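Local atomic coordinates of FACT complex subunit SPT16 (PDB entry 6A8M), a protein that serves as a subunit of FACT, a histone chaperone that probably destabilizes and restores nucleosomes during transcription elongation and takes part in DNA replication and repair. Residues A[300-305]-A[417-422]; A[191-196]-A[430-435]; A[323-328]-A[397-402]. All coordinates share one frame; numbering follows the deposited sequence.

Contact 1 of 3, residues A[300-305]-A[417-422]; sequences SNISRT and LADTVQ
R304 and D419 face each other because both first torsions set CG beside the backbone N (chi1 -64° and -79°), and the arginine then bends at chi2 so that its guanidinium swings back over the neighbouring strand. There NH2 donates to D419 OD1 at 2.9 Å, a salt bridge that lies in the guanidinium plane and uses the syn lone pair of the carboxylate, although the two planes are turned 61° apart. A weaker bond runs from NH1 to D419 OD2. NH1 also donates to S303 O at 2.9 Å, next door on its own strand, and only weakly to A418 O. I302 CD1 sits 3.5 Å above the centre of one guanidinium face, so an aliphatic tip covers one face of the charged group.

In the backbone, S303 and A418 form one antiparallel hydrogen-bonded pair: S303 N to A418 O at 3.0 Å and A418 N to S303 O at 2.9 Å. S303 O thus takes two donors, A418 N and R304 NH1, from opposite faces of its carbonyl plane. On the other side of the pair the CB atoms of S303 and A418 are tightly packed, at 3.4 Å. Toward S300, T420 OG1 donates to N301 O at 2.7 Å, in the carbonyl plane and on a lone pair.

The ion pair thus joins strands 298-308 and 412-424 of the M24-type domain where their pairing is a single bridge. R304 NH2 also reaches Y434 O, and D419 has further partners in T432, Q325 and K436. With every touching residue buried, these several donors probably keep D419 ionised.

Contact 2 of 3, residues A[191-196]-A[430-435]; sequences GSDKFM and VLTNYT
The carboxylate of D193, on the helix, receives two successive backbone N-H groups of the segment 430-435. N433 N donates to OD2 at 2.8 Å along its syn lone pair, with a nearly straight N-H...O angle of 164°. Y434 N reaches OD1 at 3.0 Å from well above the carboxylate plane. The CB atoms of T432 and Y434 lie close by OD1, at 3.4 and 3.5 Å respectively.

One helical turn further on, M196 packs against Y434, its CG 3.6 Å from CD2 of the ring, and the two side chains cross at about a right angle. The tyrosine CG stands anti to its own backbone N (chi1 -178°), which carries the ring over toward the helix. M196 CB lies over one ring face, offset toward the rim, and T435 CG2 over the opposite one.

Around this shell, N433 ND2 donates to V430 O at 3.2 Å and ties the start of the segment to its middle. T432 OG1 bonds to D419, and Y434 O accepts from R304, so the segment is tied at two points, T432 and Y434, to the strand pair beside it. I302 packs against S192, D193, M196 and Y434, and S192 OG bonds to S300.

An aspartate on a helix thus binds consecutive main-chain amides of an irregular connection and fixes the segment that follows strand 427-430 against helix 179-208. Both belong to the M24 peptidase-like part of the N-terminal region of Spt16, which has the creatinase/aminopeptidase ("pita-bread") fold of that family.

Contact 3 of 3, residues A[323-328]-A[397-402]; sequences LLQEEI and ISLGFN
L399 is the knob of this contact, its two methyls split between L324 and I328. CD1 presses on L324 CD2 at 3.4 Å, closer than usual for two carbons, and CD2 meets I328 CD1 at 3.8 Å, tip to tip. L324 in turn drops CD2 into the notch between L399 and F401: the methyl lies near the plane of the phenyl ring, at its edge, 3.7 Å from CZ. F401 brings that edge forward with CG beside its backbone N (chi1 -62°). At the other end I328 and I397 slide past one another in opposite directions, their CG2 methyls 3.9 Å apart.

Q325 flanks the apolar ridge, where a water accepts from its NE2 and donates to I397 O, 2.6 Å in each case. This bridge gives the carbonyl a second partner besides the strand bond from D419, while the same NE2 also bonds to D419 OD2.

The axes of segments 323-328 and 397-402 approach to 9.9 Å, their directions 147° apart, so they run roughly antiparallel. Helix 312-332 thereby covers strand 394-405, F361 adds its side chain against L324 and L399, and helix 339-353 borders the group through Y349 on L324 and I350 on F401.

How the contacts relate
All three contacts are largely buried, but contact 2 reaches the surface at N433, and their chemistry differs. Contact 1 is polar and joins two strands through one bridge and an ion pair, contact 2 ties an irregular segment to a helix through a carboxylate, and contact 3 is mostly apolar, laying a helix over a strand. Contacts 1 and 3 draw on the neighbouring strands 412-424 and 394-405, with L417 O bonded to L399 N. D419 of contact 1 probably bonds to T432 of contact 2 and Q325 of contact 3. Centres of contacts 2 and 3 lie about 17 Å apart, and that of contact 1 about 8 and 10 Å from them, between the two.

Contact 1 of 3, residues A[300-305]-A[417-422]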
loop_
_atom_site.group_PDB
_atom_site.type_symbol
_atom_site.label_atom_id
_atom_site.label_comp_id
_atom_site.label_asym_id
_atom_site.label_seq_id
_atom_site.Cartn_x
_atom_site.Cartn_y
_atom_site.Cartn_z
ATOM N N SER A 300 -4.308 -3.750 -2.962
ATOM C CA SER A 300 -5.752 -3.587 -2.829
ATOM C C SER A 300 -6.172 -4.188 -1.490
ATOM O O SER A 300 -5.391 -4.862 -0.801
ATOM C CB SER A 300 -6.524 -4.242 -3.987
ATOM O OG SER A 300 -6.247 -5.636 -4.042
ATOM N N ASN A 301 -7.419 -3.923 -1.111
ATOM C CA ASN A 301 -7.921 -4.334 0.196
ATOM C C ASN A 301 -9.415 -4.564 0.076
ATOM O O ASN A 301 -10.096 -3.831 -0.647
ATOM C CB ASN A 301 -7.653 -3.271 1.280
ATOM C CG ASN A 301 -7.951 -3.789 2.657
ATOM O OD1 ASN A 301 -7.451 -4.849 3.017
ATOM N ND2 ASN A 301 -8.807 -3.080 3.418
ATOM N N ILE A 302 -9.918 -5.581 0.781
ATOM C CA ILE A 302 -11.357 -5.822 0.887
ATOM C C ILE A 302 -11.624 -6.374 2.278
ATOM O O ILE A 302 -10.870 -7.215 2.769
ATOM C CB ILE A 302 -11.882 -6.788 -0.198
ATOM C CG1 ILE A 302 -13.424 -6.871 -0.141
ATOM C CG2 ILE A 302 -11.205 -8.188 -0.123
ATOM C CD1 ILE A 302 -14.055 -7.649 -1.327
ATOM N N SER A 303 -12.677 -5.876 2.924
ATOM C CA SER A 303 -13.107 -6.403 4.215
ATOM C C SER A 303 -14.603 -6.630 4.152
ATOM O O SER A 303 -15.343 -5.795 3.628
ATOM C CB SER A 303 -12.790 -5.473 5.398
ATOM O OG SER A 303 -11.396 -5.368 5.618
ATOM N N ARG A 304 -15.043 -7.746 4.708
ATOM C CA ARG A 304 -16.465 -8.063 4.738
ATOM C C ARG A 304 -16.823 -8.500 6.145
ATOM O O ARG A 304 -15.970 -8.981 6.910
ATOM C CB ARG A 304 -16.827 -9.181 3.739
ATOM C CG ARG A 304 -16.599 -8.776 2.288
ATOM C CD ARG A 304 -17.607 -7.712 1.902
ATOM N NE ARG A 304 -17.594 -7.316 0.490
ATOM C CZ ARG A 304 -16.997 -6.206 0.056
ATOM N NH1 ARG A 304 -16.319 -5.432 0.921
ATOM N NH2 ARG A 304 -17.075 -5.861 -1.229
ATOM N N THR A 305 -18.097 -8.347 6.477
ATOM C CA THR A 305 -18.664 -8.925 7.688
ATOM C C THR A 305 -19.627 -10.029 7.262
ATOM O O THR A 305 -20.451 -9.826 6.360
ATOM C CB THR A 305 -19.409 -7.865 8.511
ATOM O OG1 THR A 305 -18.517 -6.807 8.863
ATOM C CG2 THR A 305 -19.970 -8.473 9.793
ATOM N N LEU A 417 -16.253 -3.131 7.098
ATOM C CA LEU A 417 -16.431 -3.209 5.656
ATOM C C LEU A 417 -15.319 -2.401 5.014
ATOM O O LEU A 417 -15.074 -1.273 5.439
ATOM C CB LEU A 417 -17.796 -2.624 5.265
ATOM C CG LEU A 417 -18.251 -2.763 3.821
ATOM C CD1 LEU A 417 -18.507 -4.240 3.500
ATOM C CD2 LEU A 417 -19.502 -1.922 3.586
ATOM N N ALA A 418 -14.666 -2.957 3.991
ATOM C CA ALA A 418 -13.644 -2.205 3.268
ATOM C C ALA A 418 -13.709 -2.526 1.784
ATOM O O ALA A 418 -13.987 -3.658 1.394
ATOM C CB ALA A 418 -12.221 -2.495 3.812
ATOM N N ASP A 419 -13.430 -1.514 0.956
ATOM C CA ASP A 419 -13.340 -1.693 -0.483
ATOM C C ASP A 419 -12.253 -0.787 -1.030
ATOM O O ASP A 419 -11.916 0.242 -0.435
ATOM C CB ASP A 419 -14.680 -1.395 -1.184
ATOM C CG ASP A 419 -15.651 -2.554 -1.066
ATOM O OD1 ASP A 419 -15.410 -3.586 -1.716
ATOM O OD2 ASP A 419 -16.636 -2.443 -0.312
ATOM N N THR A 420 -11.723 -1.172 -2.189
ATOM C CA THR A 420 -10.728 -0.369 -2.893
ATOM C C THR A 420 -11.436 0.542 -3.891
ATOM O O THR A 420 -12.262 0.082 -4.684
ATOM C CB THR A 420 -9.733 -1.295 -3.581
ATOM O OG1 THR A 420 -9.146 -2.134 -2.572
ATOM C CG2 THR A 420 -8.642 -0.517 -4.304
ATOM N N VAL A 421 -11.146 1.837 -3.824
ATOM C CA VAL A 421 -11.863 2.838 -4.610
ATOM C C VAL A 421 -10.858 3.687 -5.376
ATOM O O VAL A 421 -9.941 4.259 -4.777
ATOM C CB VAL A 421 -12.739 3.741 -3.721
ATOM C CG1 VAL A 421 -13.486 4.773 -4.590
ATOM C CG2 VAL A 421 -13.718 2.910 -2.867
ATOM N N GLN A 422 -11.055 3.795 -6.682
ATOM C CA GLN A 422 -10.201 4.557 -7.574
ATOM C C GLN A 422 -10.914 5.839 -7.972
ATOM O O GLN A 422 -12.043 5.790 -8.455
ATOM C CB GLN A 422 -9.885 3.738 -8.826
ATOM C CG GLN A 422 -9.126 4.509 -9.876
ATOM C CD GLN A 422 -7.680 4.751 -9.472
ATOM O OE1 GLN A 422 -6.950 3.814 -9.130
ATOM N NE2 GLN A 422 -7.258 6.007 -9.506
#

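Contact 2 of 3, residues A[191-196]-A[430-435]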
loop_
_atom_site.group_PDB
_atom_site.type_symbol
_atom_site.label_atom_id
_atom_site.label_comp_id
_atom_site.label_asym_id
_atom_site.label_seq_id
_atom_site.Cartn_x
_atom_site.Cartn_y
_atom_site.Cartn_z
ATOM N N GLY A 191 -8.143 -9.808 -7.781
ATOM C CA GLY A 191 -7.535 -10.858 -6.974
ATOM C C GLY A 191 -8.064 -10.877 -5.551
ATOM O O GLY A 191 -8.413 -11.931 -5.021
ATOM N N SER A 192 -8.149 -9.703 -4.912
ATOM C CA SER A 192 -8.706 -9.657 -3.559
ATOM C C SER A 192 -10.122 -10.221 -3.529
ATOM O O SER A 192 -10.483 -10.952 -2.599
ATOM C CB SER A 192 -8.686 -8.228 -3.028
ATOM O OG SER A 192 -7.357 -7.834 -2.746
ATOM N N ASP A 193 -10.950 -9.847 -4.511
ATOM C CA ASP A 193 -12.287 -10.417 -4.654
ATOM C C ASP A 193 -12.254 -11.943 -4.659
ATOM O O ASP A 193 -13.064 -12.590 -3.989
ATOM C CB ASP A 193 -12.937 -9.951 -5.962
ATOM C CG ASP A 193 -13.505 -8.544 -5.908
ATOM O OD1 ASP A 193 -13.631 -7.956 -4.812
ATOM O OD2 ASP A 193 -13.841 -8.049 -7.007
ATOM N N LYS A 194 -11.349 -12.537 -5.449
ATOM C CA LYS A 194 -11.331 -13.993 -5.581
ATOM C C LYS A 194 -11.009 -14.662 -4.257
ATOM O O LYS A 194 -11.584 -15.703 -3.924
ATOM C CB LYS A 194 -10.301 -14.434 -6.614
ATOM C CG LYS A 194 -10.620 -14.014 -8.022
ATOM C CD LYS A 194 -11.942 -14.593 -8.445
ATOM C CE LYS A 194 -12.001 -14.695 -9.930
ATOM N NZ LYS A 194 -13.233 -15.430 -10.325
ATOM N N PHE A 195 -10.051 -14.108 -3.525
ATOM C CA PHE A 195 -9.670 -14.684 -2.242
ATOM C C PHE A 195 -10.718 -14.429 -1.167
ATOM O O PHE A 195 -10.919 -15.289 -0.297
ATOM C CB PHE A 195 -8.280 -14.176 -1.847
ATOM C CG PHE A 195 -7.193 -14.857 -2.625
ATOM C CD1 PHE A 195 -6.801 -16.140 -2.276
ATOM C CD2 PHE A 195 -6.642 -14.270 -3.744
ATOM C CE1 PHE A 195 -5.844 -16.825 -3.024
ATOM C CE2 PHE A 195 -5.688 -14.941 -4.491
ATOM C CZ PHE A 195 -5.286 -16.214 -4.130
ATOM N N MET A 196 -11.414 -13.284 -1.203
ATOM C CA MET A 196 -12.538 -13.123 -0.278
ATOM C C MET A 196 -13.622 -14.164 -0.557
ATOM O O MET A 196 -14.220 -14.720 0.381
ATOM C CB MET A 196 -13.108 -11.697 -0.354
ATOM C CG MET A 196 -14.221 -11.420 0.676
ATOM S SD MET A 196 -13.744 -11.740 2.399
ATOM C CE MET A 196 -12.699 -10.327 2.724
ATOM N N VAL A 430 -15.470 1.736 -7.672
ATOM C CA VAL A 430 -15.146 0.685 -6.707
ATOM C C VAL A 430 -14.507 -0.479 -7.459
ATOM O O VAL A 430 -15.101 -1.035 -8.392
ATOM C CB VAL A 430 -16.400 0.241 -5.940
ATOM C CG1 VAL A 430 -16.083 -0.880 -4.961
ATOM C CG2 VAL A 430 -17.052 1.445 -5.224
ATOM N N LEU A 431 -13.276 -0.836 -7.077
ATOM C CA LEU A 431 -12.536 -1.860 -7.804
ATOM C C LEU A 431 -12.788 -3.271 -7.284
ATOM O O LEU A 431 -12.636 -4.234 -8.043
ATOM C CB LEU A 431 -11.034 -1.565 -7.750
ATOM C CG LEU A 431 -10.572 -0.192 -8.267
ATOM C CD1 LEU A 431 -9.045 -0.187 -8.303
ATOM C CD2 LEU A 431 -11.137 0.105 -9.661
ATOM N N THR A 432 -13.150 -3.409 -6.013
ATOM C CA THR A 432 -13.452 -4.692 -5.374
ATOM C C THR A 432 -14.966 -4.877 -5.423
ATOM O O THR A 432 -15.713 -4.105 -4.804
ATOM C CB THR A 432 -12.940 -4.714 -3.931
ATOM O OG1 THR A 432 -13.296 -3.484 -3.286
ATOM C CG2 THR A 432 -11.405 -4.854 -3.877
ATOM N N ASN A 433 -15.423 -5.879 -6.181
ATOM C CA ASN A 433 -16.838 -6.060 -6.472
ATOM C C ASN A 433 -17.409 -7.329 -5.854
ATOM O O ASN A 433 -18.560 -7.669 -6.131
ATOM C CB ASN A 433 -17.067 -6.035 -7.989
ATOM C CG ASN A 433 -16.557 -4.743 -8.620
ATOM O OD1 ASN A 433 -15.735 -4.755 -9.552
ATOM N ND2 ASN A 433 -17.027 -3.614 -8.095
ATOM N N TYR A 434 -16.667 -8.001 -4.972
ATOM C CA TYR A 434 -17.252 -9.113 -4.235
ATOM C C TYR A 434 -18.463 -8.619 -3.449
ATOM O O TYR A 434 -18.466 -7.504 -2.920
ATOM C CB TYR A 434 -16.218 -9.760 -3.303
ATOM C CG TYR A 434 -16.800 -10.939 -2.568
ATOM C CD1 TYR A 434 -17.036 -12.150 -3.232
ATOM C CD2 TYR A 434 -17.173 -10.836 -1.239
ATOM C CE1 TYR A 434 -17.604 -13.231 -2.561
ATOM C CE2 TYR A 434 -17.740 -11.903 -0.573
ATOM C CZ TYR A 434 -17.958 -13.093 -1.232
ATOM O OH TYR A 434 -18.536 -14.153 -0.559
ATOM N N THR A 435 -19.516 -9.439 -3.406
ATOM C CA THR A 435 -20.776 -8.997 -2.818
ATOM C C THR A 435 -20.613 -8.514 -1.375
ATOM O O THR A 435 -19.768 -8.992 -0.607
ATOM C CB THR A 435 -21.834 -10.121 -2.869
ATOM O OG1 THR A 435 -23.060 -9.638 -2.305
ATOM C CG2 THR A 435 -21.374 -11.324 -2.046
#

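Contact 3 of 3, residues A[323-328]-A[397-402]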
loop_
_atom_site.group_PDB
_atom_site.type_symbol
_atom_site.label_atom_id
_atom_site.label_comp_id
_atom_site.label_asym_id
_atom_site.label_seq_id
_atom_site.Cartn_x
_atom_site.Cartn_y
_atom_site.Cartn_z
ATOM N N LEU A 323 -24.920 1.775 4.134
ATOM C CA LEU A 323 -25.329 3.135 3.788
ATOM C C LEU A 323 -24.226 4.134 4.087
ATOM O O LEU A 323 -24.022 5.088 3.332
ATOM C CB LEU A 323 -26.602 3.508 4.555
ATOM C CG LEU A 323 -27.833 2.664 4.200
ATOM C CD1 LEU A 323 -29.037 3.049 5.019
ATOM C CD2 LEU A 323 -28.131 2.816 2.710
ATOM N N LEU A 324 -23.495 3.921 5.182
ATOM C CA LEU A 324 -22.394 4.815 5.535
ATOM C C LEU A 324 -21.265 4.728 4.517
ATOM O O LEU A 324 -20.707 5.754 4.097
ATOM C CB LEU A 324 -21.885 4.474 6.939
ATOM C CG LEU A 324 -20.600 5.195 7.365
ATOM C CD1 LEU A 324 -20.902 6.702 7.454
ATOM C CD2 LEU A 324 -20.115 4.685 8.707
ATOM N N GLN A 325 -20.890 3.509 4.124
ATOM C CA GLN A 325 -19.851 3.374 3.108
ATOM C C GLN A 325 -20.270 4.065 1.820
ATOM O O GLN A 325 -19.470 4.761 1.186
ATOM C CB GLN A 325 -19.543 1.896 2.837
ATOM C CG GLN A 325 -18.269 1.747 1.986
ATOM C CD GLN A 325 -18.154 0.421 1.264
ATOM O OE1 GLN A 325 -19.105 -0.040 0.614
ATOM N NE2 GLN A 325 -16.974 -0.185 1.343
ATOM N N GLU A 326 -21.530 3.892 1.433
ATOM C CA GLU A 326 -22.035 4.548 0.233
ATOM C C GLU A 326 -21.943 6.065 0.354
ATOM O O GLU A 326 -21.550 6.747 -0.601
ATOM C CB GLU A 326 -23.476 4.103 -0.026
ATOM C CG GLU A 326 -24.152 4.816 -1.188
ATOM C CD GLU A 326 -23.562 4.440 -2.537
ATOM O OE1 GLU A 326 -23.081 3.300 -2.688
ATOM O OE2 GLU A 326 -23.576 5.296 -3.447
ATOM N N GLU A 327 -22.297 6.609 1.524
ATOM C CA GLU A 327 -22.168 8.046 1.748
ATOM C C GLU A 327 -20.725 8.499 1.571
ATOM O O GLU A 327 -20.463 9.536 0.956
ATOM C CB GLU A 327 -22.692 8.392 3.147
ATOM C CG GLU A 327 -22.272 9.766 3.709
ATOM C CD GLU A 327 -22.924 10.960 3.021
ATOM O OE1 GLU A 327 -23.793 10.761 2.151
ATOM O OE2 GLU A 327 -22.572 12.116 3.359
ATOM N N ILE A 328 -19.773 7.732 2.102
ATOM C CA ILE A 328 -18.366 8.085 1.944
ATOM C C ILE A 328 -17.959 8.000 0.477
ATOM O O ILE A 328 -17.403 8.948 -0.085
ATOM C CB ILE A 328 -17.487 7.180 2.827
ATOM C CG1 ILE A 328 -17.785 7.444 4.288
ATOM C CG2 ILE A 328 -16.006 7.422 2.578
ATOM C CD1 ILE A 328 -17.174 6.407 5.175
ATOM N N ILE A 397 -10.951 2.320 1.466
ATOM C CA ILE A 397 -12.016 2.881 2.294
ATOM C C ILE A 397 -12.438 1.764 3.235
ATOM O O ILE A 397 -13.083 0.798 2.810
ATOM C CB ILE A 397 -13.193 3.385 1.441
ATOM C CG1 ILE A 397 -12.718 4.425 0.424
ATOM C CG2 ILE A 397 -14.304 3.952 2.315
ATOM C CD1 ILE A 397 -12.161 5.703 1.075
ATOM N N SER A 398 -12.044 1.881 4.509
ATOM C CA SER A 398 -12.197 0.792 5.470
ATOM C C SER A 398 -12.828 1.376 6.719
ATOM O O SER A 398 -12.278 2.308 7.321
ATOM C CB SER A 398 -10.840 0.157 5.804
ATOM O OG SER A 398 -10.959 -0.723 6.921
ATOM N N LEU A 399 -13.967 0.838 7.118
ATOM C CA LEU A 399 -14.608 1.368 8.305
ATOM C C LEU A 399 -15.082 0.245 9.201
ATOM O O LEU A 399 -15.379 -0.859 8.756
ATOM C CB LEU A 399 -15.767 2.293 7.991
ATOM C CG LEU A 399 -16.637 2.040 6.775
ATOM C CD1 LEU A 399 -18.019 2.577 7.015
ATOM C CD2 LEU A 399 -16.037 2.757 5.600
ATOM N N GLY A 400 -15.145 0.553 10.482
ATOM C CA GLY A 400 -15.416 -0.476 11.460
ATOM C C GLY A 400 -16.082 0.117 12.674
ATOM O O GLY A 400 -15.957 1.314 12.952
ATOM N N PHE A 401 -16.829 -0.739 13.373
ATOM C CA PHE A 401 -17.419 -0.419 14.665
ATOM C C PHE A 401 -17.033 -1.553 15.607
ATOM O O PHE A 401 -17.194 -2.726 15.253
ATOM C CB PHE A 401 -18.937 -0.291 14.571
ATOM C CG PHE A 401 -19.397 0.813 13.656
ATOM C CD1 PHE A 401 -19.521 2.101 14.128
ATOM C CD2 PHE A 401 -19.688 0.559 12.318
ATOM C CE1 PHE A 401 -19.934 3.135 13.284
ATOM C CE2 PHE A 401 -20.102 1.592 11.470
ATOM C CZ PHE A 401 -20.218 2.876 11.954
ATOM N N ASN A 402 -16.516 -1.219 16.784
ATOM C CA ASN A 402 -16.076 -2.253 17.712
ATOM C C ASN A 402 -16.812 -2.094 19.036
ATOM O O ASN A 402 -17.477 -1.083 19.296
ATOM C CB ASN A 402 -14.553 -2.208 17.895
ATOM C CG ASN A 402 -13.957 -3.542 18.405
ATOM O OD1 ASN A 402 -14.672 -4.516 18.653
ATOM N ND2 ASN A 402 -12.637 -3.575 18.541
HETATM O O HOH W 1 -15.580 0.724 3.329
#